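Local structure of cystalysin (Treponema denticola, 1C7N) at residues K54-E59 / F273-Y278; K73-W78 / K279-C284. The protein binds pyridoxal-5'-phosphate as a dimeric enzyme of the class I and II aminotransferase family, each subunit built on a mixed beta-sheet flanked by helices. All coordinates share one frame; numbering follows the deposited sequence.

How the contacts relate
Helix 275-287 is shared by both contacts, which use successive turns of it. Contact 1 sets its first turn against the C-terminal part of helix 47-59; contact 2 sets its middle against helix 69-83, the next helix in the chain after 47-59. Both are mostly buried, with centres 14 Å apart, and they meet where Tyr56 CD1 packs on Lys279 CG at 3.7 Å. Contact 1 lies farther from the chain's centre, beside the second subunit, and combines a leucine pair with a tyrosine tied through water. Contact 2 is untouched by the other subunit and joins the helices through a threonine, an aliphatic glutamate stem, a valine and a cysteine.

Contact 1 of 2, residues K54-E59 / F273-Y278; sequences KKYLDE and FTTLGY
Tyr56 and Leu276 mark the closest backbone approach between the C-terminal part of helix 47-59 and the first turn of helix 275-287, with 8.4 Å between their CA atoms. That turn is capped at its start: Thr274, the N-cap residue, accepts from Gly277 N through OG1 at 3.2 Å. With CG anti to the backbone N (chi1 -165°), Tyr56 extends its ring towards Thr275 and Leu276. The ring is met along one edge rather than over a face. Leu276 CD2 lies in the ring plane, 3.9 Å from Tyr56 CD1, and Thr275 OG1 stands near that plane, 3.4 Å from Tyr56 CE1. The same leucine methyl also meets Leu57 CD2 at 4.1 Å, the two side chains crossing at about a right angle. A water hydrogen-bonded to Tyr56 OH at 2.9 Å donates to Thr275 O at 2.7 Å, linking the phenol to the helix backbone. Thr275 also packs on Leu62 and Thr65 of the loop after helix 47-59. Leu57 and Leu276 touch their counterparts in the second subunit, and Lys54 and Asp58 form reciprocal salt bridges with Asp58 and Lys54 of that subunit, making this helix pair part of the dimer interface.

Contact 2 of 2, residues K73-W78 / K279-C284; sequences KTVKKW and KACEIC
The first torsions of Thr74 and Glu282 set how these residues meet. In Thr74, CG2 is anti to the backbone N while OG1 sits beside that N (chi1 -61°), and both branches are presented to helix 275-287. Glu282 has CG anti to its own N (chi1 176°) and continues as an extended chain, which brings its aliphatic stem past the threonine at about a right angle. Thr74 OG1 approaches Glu282 CG to 4.1 Å, and Thr74 CG2 lies the same 4.1 Å from Glu282 O. The meeting is therefore one of van der Waals packing, although both residues carry polar groups.

Those groups find partners along their own helices. Thr74 OG1 is hydrogen-bonded to Glu70 O, one turn back, which ties down the hydroxyl while its methyl faces the neighbouring helix. The carboxylate of Glu282 forms a salt bridge through OE1 with Lys286 NZ, whereas Lys279 NZ makes a long ion pair with the same OE1 at 3.8 Å. Two lysines, one turn before and one turn after, would probably favour the charged form of this glutamate. Beside the threonine, Val75 CG2 comes to 4.4 Å from Cys281 SG, a looser apolar touch. Thr74 and Glu282 also give the nearest backbone approach, with CA atoms 6.4 Å apart, close enough for the threonine branches to reach the CG and backbone O of Glu282.

The contact thus packs helix 69-83 on the middle of helix 275-287, whose Ala280, Ile283 and Cys284 rest on Leu49 of helix 47-59. Farther along, Trp78 stacks on Tyr285, touches Phe240 of helix 237-240 and is hydrogen-bonded through NE1 to Asp208 OD1.

Contact 1 of 2, residues K54-E59 / F273-Y278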
loop_
_atom_site.group_PDB
_atom_site.type_symbol
_atom_site.label_atom_id
_atom_site.label_comp_id
_atom_site.label_asym_id
_atom_site.label_seq_id
_atom_site.Cartn_x
_atom_site.Cartn_y
_atom_site.Cartn_z
ATOM N N LYS A 54 10.290 -11.466 12.943
ATOM C CA LYS A 54 11.685 -11.257 13.294
ATOM C C LYS A 54 12.560 -12.320 12.619
ATOM O O LYS A 54 13.647 -12.018 12.118
ATOM C CB LYS A 54 11.844 -11.298 14.814
ATOM C CG LYS A 54 11.224 -10.086 15.507
ATOM C CD LYS A 54 10.920 -10.350 16.975
ATOM C CE LYS A 54 12.160 -10.691 17.771
ATOM N NZ LYS A 54 11.843 -10.913 19.210
ATOM N N LYS A 55 12.084 -13.558 12.603
ATOM C CA LYS A 55 12.818 -14.644 11.958
ATOM C C LYS A 55 12.959 -14.329 10.469
ATOM O O LYS A 55 14.032 -14.496 9.885
ATOM C CB LYS A 55 12.071 -15.969 12.126
ATOM C CG LYS A 55 12.623 -17.110 11.267
ATOM C CD LYS A 55 11.827 -18.392 11.466
ATOM C CE LYS A 55 12.349 -19.512 10.573
ATOM N NZ LYS A 55 11.494 -20.730 10.686
ATOM N N TYR A 56 11.868 -13.863 9.863
ATOM C CA TYR A 56 11.859 -13.532 8.442
ATOM C C TYR A 56 12.807 -12.376 8.130
ATOM O O TYR A 56 13.497 -12.390 7.109
ATOM C CB TYR A 56 10.443 -13.162 7.992
ATOM C CG TYR A 56 10.244 -13.153 6.493
ATOM C CD1 TYR A 56 9.660 -12.061 5.854
ATOM C CD2 TYR A 56 10.605 -14.254 5.713
ATOM C CE1 TYR A 56 9.432 -12.062 4.481
ATOM C CE2 TYR A 56 10.384 -14.264 4.336
ATOM C CZ TYR A 56 9.795 -13.166 3.729
ATOM O OH TYR A 56 9.542 -13.176 2.377
ATOM N N LEU A 57 12.833 -11.373 9.003
ATOM C CA LEU A 57 13.702 -10.221 8.800
ATOM C C LEU A 57 15.168 -10.641 8.737
ATOM O O LEU A 57 15.976 -9.993 8.072
ATOM C CB LEU A 57 13.494 -9.189 9.915
ATOM C CG LEU A 57 12.224 -8.335 9.782
ATOM C CD1 LEU A 57 12.011 -7.504 11.046
ATOM C CD2 LEU A 57 12.353 -7.431 8.571
ATOM N N ASP A 58 15.506 -11.731 9.421
ATOM C CA ASP A 58 16.879 -12.225 9.420
ATOM C C ASP A 58 17.222 -13.021 8.163
ATOM O O ASP A 58 18.396 -13.247 7.879
ATOM C CB ASP A 58 17.146 -13.116 10.644
ATOM C CG ASP A 58 17.343 -12.323 11.921
ATOM O OD1 ASP A 58 17.902 -11.209 11.853
ATOM O OD2 ASP A 58 16.960 -12.822 13.004
ATOM N N GLU A 59 16.204 -13.442 7.414
ATOM C CA GLU A 59 16.415 -14.245 6.208
ATOM C C GLU A 59 16.249 -13.512 4.877
ATOM O O GLU A 59 17.072 -13.650 3.968
ATOM C CB GLU A 59 15.436 -15.431 6.169
ATOM C CG GLU A 59 15.199 -16.181 7.472
ATOM C CD GLU A 59 14.125 -17.263 7.331
ATOM O OE1 GLU A 59 13.043 -16.968 6.774
ATOM O OE2 GLU A 59 14.353 -18.408 7.783
ATOM N N PHE A 273 3.710 -4.390 -2.976
ATOM C CA PHE A 273 5.036 -5.007 -2.989
ATOM C C PHE A 273 5.554 -5.208 -1.564
ATOM O O PHE A 273 6.720 -5.545 -1.364
ATOM C CB PHE A 273 6.032 -4.123 -3.755
ATOM C CG PHE A 273 5.641 -3.848 -5.181
ATOM C CD1 PHE A 273 5.565 -2.539 -5.650
ATOM C CD2 PHE A 273 5.354 -4.890 -6.056
ATOM C CE1 PHE A 273 5.209 -2.271 -6.963
ATOM C CE2 PHE A 273 4.997 -4.635 -7.375
ATOM C CZ PHE A 273 4.923 -3.320 -7.831
ATOM N N THR A 274 4.680 -5.006 -0.584
ATOM C CA THR A 274 5.039 -5.127 0.826
ATOM C C THR A 274 5.312 -6.551 1.293
ATOM O O THR A 274 4.392 -7.277 1.680
ATOM C CB THR A 274 3.946 -4.525 1.716
ATOM O OG1 THR A 274 4.125 -4.977 3.063
ATOM C CG2 THR A 274 2.573 -4.927 1.216
ATOM N N THR A 275 6.589 -6.922 1.281
ATOM C CA THR A 275 7.045 -8.252 1.672
ATOM C C THR A 275 6.563 -8.752 3.031
ATOM O O THR A 275 6.199 -9.923 3.172
ATOM C CB THR A 275 8.579 -8.324 1.669
ATOM O OG1 THR A 275 8.998 -9.627 2.090
ATOM C CG2 THR A 275 9.156 -7.287 2.607
ATOM N N LEU A 276 6.573 -7.878 4.033
ATOM C CA LEU A 276 6.134 -8.280 5.365
ATOM C C LEU A 276 4.629 -8.499 5.414
ATOM O O LEU A 276 4.141 -9.295 6.217
ATOM C CB LEU A 276 6.555 -7.237 6.399
ATOM C CG LEU A 276 8.076 -7.074 6.489
ATOM C CD1 LEU A 276 8.427 -5.973 7.477
ATOM C CD2 LEU A 276 8.704 -8.401 6.900
ATOM N N GLY A 277 3.899 -7.794 4.553
ATOM C CA GLY A 277 2.459 -7.949 4.511
ATOM C C GLY A 277 2.102 -9.360 4.073
ATOM O O GLY A 277 1.237 -10.009 4.661
ATOM N N TYR A 278 2.769 -9.845 3.036
ATOM C CA TYR A 278 2.505 -11.195 2.565
ATOM C C TYR A 278 2.846 -12.226 3.635
ATOM O O TYR A 278 2.046 -13.114 3.916
ATOM C CB TYR A 278 3.298 -11.495 1.288
ATOM C CG TYR A 278 2.822 -10.711 0.090
ATOM C CD1 TYR A 278 3.548 -9.624 -0.391
ATOM C CD2 TYR A 278 1.623 -11.031 -0.546
ATOM C CE1 TYR A 278 3.096 -8.875 -1.477
ATOM C CE2 TYR A 278 1.159 -10.283 -1.631
ATOM C CZ TYR A 278 1.901 -9.210 -2.090
ATOM O OH TYR A 278 1.458 -8.477 -3.166
HETATM O O HOH W 1 6.939 -12.102 1.722
#

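Contact 2 of 2, residues K73-W78 / K279-C284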
loop_
_atom_site.group_PDB
_atom_site.type_symbol
_atom_site.label_atom_id
_atom_site.label_comp_id
_atom_site.label_asym_id
_atom_site.label_seq_id
_atom_site.Cartn_x
_atom_site.Cartn_y
_atom_site.Cartn_z
ATOM N N LYS A 73 -1.662 -20.796 -1.534
ATOM C CA LYS A 73 -2.153 -22.071 -1.025
ATOM C C LYS A 73 -2.630 -21.920 0.412
ATOM O O LYS A 73 -3.632 -22.516 0.802
ATOM C CB LYS A 73 -1.061 -23.146 -1.064
ATOM C CG LYS A 73 -0.591 -23.549 -2.451
ATOM C CD LYS A 73 0.222 -24.841 -2.384
ATOM C CE LYS A 73 1.027 -25.068 -3.652
ATOM N NZ LYS A 73 0.175 -25.067 -4.869
ATOM N N THR A 74 -1.898 -21.129 1.195
ATOM C CA THR A 74 -2.229 -20.903 2.599
ATOM C C THR A 74 -3.550 -20.148 2.761
ATOM O O THR A 74 -4.321 -20.426 3.678
ATOM C CB THR A 74 -1.092 -20.132 3.316
ATOM O OG1 THR A 74 0.116 -20.902 3.257
ATOM C CG2 THR A 74 -1.440 -19.891 4.770
ATOM N N VAL A 75 -3.813 -19.198 1.871
ATOM C CA VAL A 75 -5.057 -18.437 1.927
ATOM C C VAL A 75 -6.208 -19.350 1.503
ATOM O O VAL A 75 -7.281 -19.348 2.107
ATOM C CB VAL A 75 -4.984 -17.217 0.994
ATOM C CG1 VAL A 75 -6.328 -16.500 0.951
ATOM C CG2 VAL A 75 -3.887 -16.281 1.479
ATOM N N LYS A 76 -5.968 -20.137 0.462
ATOM C CA LYS A 76 -6.957 -21.082 -0.045
ATOM C C LYS A 76 -7.278 -22.107 1.046
ATOM O O LYS A 76 -8.440 -22.469 1.256
ATOM C CB LYS A 76 -6.400 -21.782 -1.292
ATOM C CG LYS A 76 -7.198 -22.978 -1.809
ATOM C CD LYS A 76 -6.526 -23.540 -3.072
ATOM C CE LYS A 76 -6.915 -24.988 -3.355
ATOM N NZ LYS A 76 -8.365 -25.167 -3.635
ATOM N N LYS A 77 -6.243 -22.564 1.743
ATOM C CA LYS A 77 -6.411 -23.542 2.811
ATOM C C LYS A 77 -7.218 -22.949 3.968
ATOM O O LYS A 77 -8.050 -23.626 4.563
ATOM C CB LYS A 77 -5.043 -24.017 3.314
ATOM C CG LYS A 77 -5.109 -25.213 4.255
ATOM C CD LYS A 77 -3.720 -25.698 4.643
ATOM C CE LYS A 77 -3.764 -27.089 5.260
ATOM N NZ LYS A 77 -4.642 -27.166 6.462
ATOM N N TRP A 78 -6.973 -21.684 4.289
ATOM C CA TRP A 78 -7.715 -21.033 5.367
ATOM C C TRP A 78 -9.208 -20.975 5.020
ATOM O O TRP A 78 -10.059 -21.276 5.853
ATOM C CB TRP A 78 -7.163 -19.621 5.612
ATOM C CG TRP A 78 -7.850 -18.855 6.723
ATOM C CD1 TRP A 78 -8.858 -17.942 6.592
ATOM C CD2 TRP A 78 -7.542 -18.912 8.121
ATOM N NE1 TRP A 78 -9.192 -17.422 7.824
ATOM C CE2 TRP A 78 -8.401 -18.000 8.779
ATOM C CE3 TRP A 78 -6.621 -19.645 8.884
ATOM C CZ2 TRP A 78 -8.363 -17.799 10.163
ATOM C CZ3 TRP A 78 -6.586 -19.444 10.261
ATOM C CH2 TRP A 78 -7.451 -18.528 10.884
ATOM N N LYS A 279 4.023 -12.096 4.244
ATOM C CA LYS A 279 4.466 -13.043 5.270
ATOM C C LYS A 279 3.612 -13.021 6.536
ATOM O O LYS A 279 3.373 -14.063 7.149
ATOM C CB LYS A 279 5.926 -12.780 5.644
ATOM C CG LYS A 279 6.531 -13.851 6.544
ATOM C CD LYS A 279 6.616 -15.191 5.826
ATOM C CE LYS A 279 7.255 -16.249 6.703
ATOM N NZ LYS A 279 7.273 -17.580 6.036
ATOM N N ALA A 280 3.167 -11.829 6.929
ATOM C CA ALA A 280 2.335 -11.676 8.118
ATOM C C ALA A 280 1.047 -12.486 7.981
ATOM O O ALA A 280 0.634 -13.171 8.914
ATOM C CB ALA A 280 2.003 -10.197 8.341
ATOM N N CYS A 281 0.413 -12.403 6.816
ATOM C CA CYS A 281 -0.829 -13.134 6.577
ATOM C C CYS A 281 -0.585 -14.641 6.624
ATOM O O CYS A 281 -1.375 -15.388 7.205
ATOM C CB CYS A 281 -1.415 -12.752 5.218
ATOM S SG CYS A 281 -2.943 -13.625 4.815
ATOM N N GLU A 282 0.510 -15.082 6.012
ATOM C CA GLU A 282 0.845 -16.499 6.005
ATOM C C GLU A 282 1.116 -17.016 7.419
ATOM O O GLU A 282 0.599 -18.068 7.816
ATOM C CB GLU A 282 2.066 -16.756 5.114
ATOM C CG GLU A 282 2.530 -18.209 5.142
ATOM C CD GLU A 282 3.638 -18.494 4.145
ATOM O OE1 GLU A 282 4.397 -19.460 4.365
ATOM O OE2 GLU A 282 3.740 -17.763 3.137
ATOM N N ILE A 283 1.921 -16.282 8.177
ATOM C CA ILE A 283 2.235 -16.679 9.547
ATOM C C ILE A 283 0.969 -16.780 10.396
ATOM O O ILE A 283 0.804 -17.729 11.164
ATOM C CB ILE A 283 3.173 -15.673 10.232
ATOM C CG1 ILE A 283 4.528 -15.638 9.520
ATOM C CG2 ILE A 283 3.362 -16.059 11.697
ATOM C CD1 ILE A 283 5.432 -14.523 10.010
ATOM N N CYS A 284 0.083 -15.794 10.266
ATOM C CA CYS A 284 -1.159 -15.781 11.044
ATOM C C CYS A 284 -2.042 -16.995 10.790
ATOM O O CYS A 284 -2.498 -17.650 11.730
ATOM C CB CYS A 284 -1.968 -14.511 10.755
ATOM S SG CYS A 284 -1.297 -12.989 11.492
#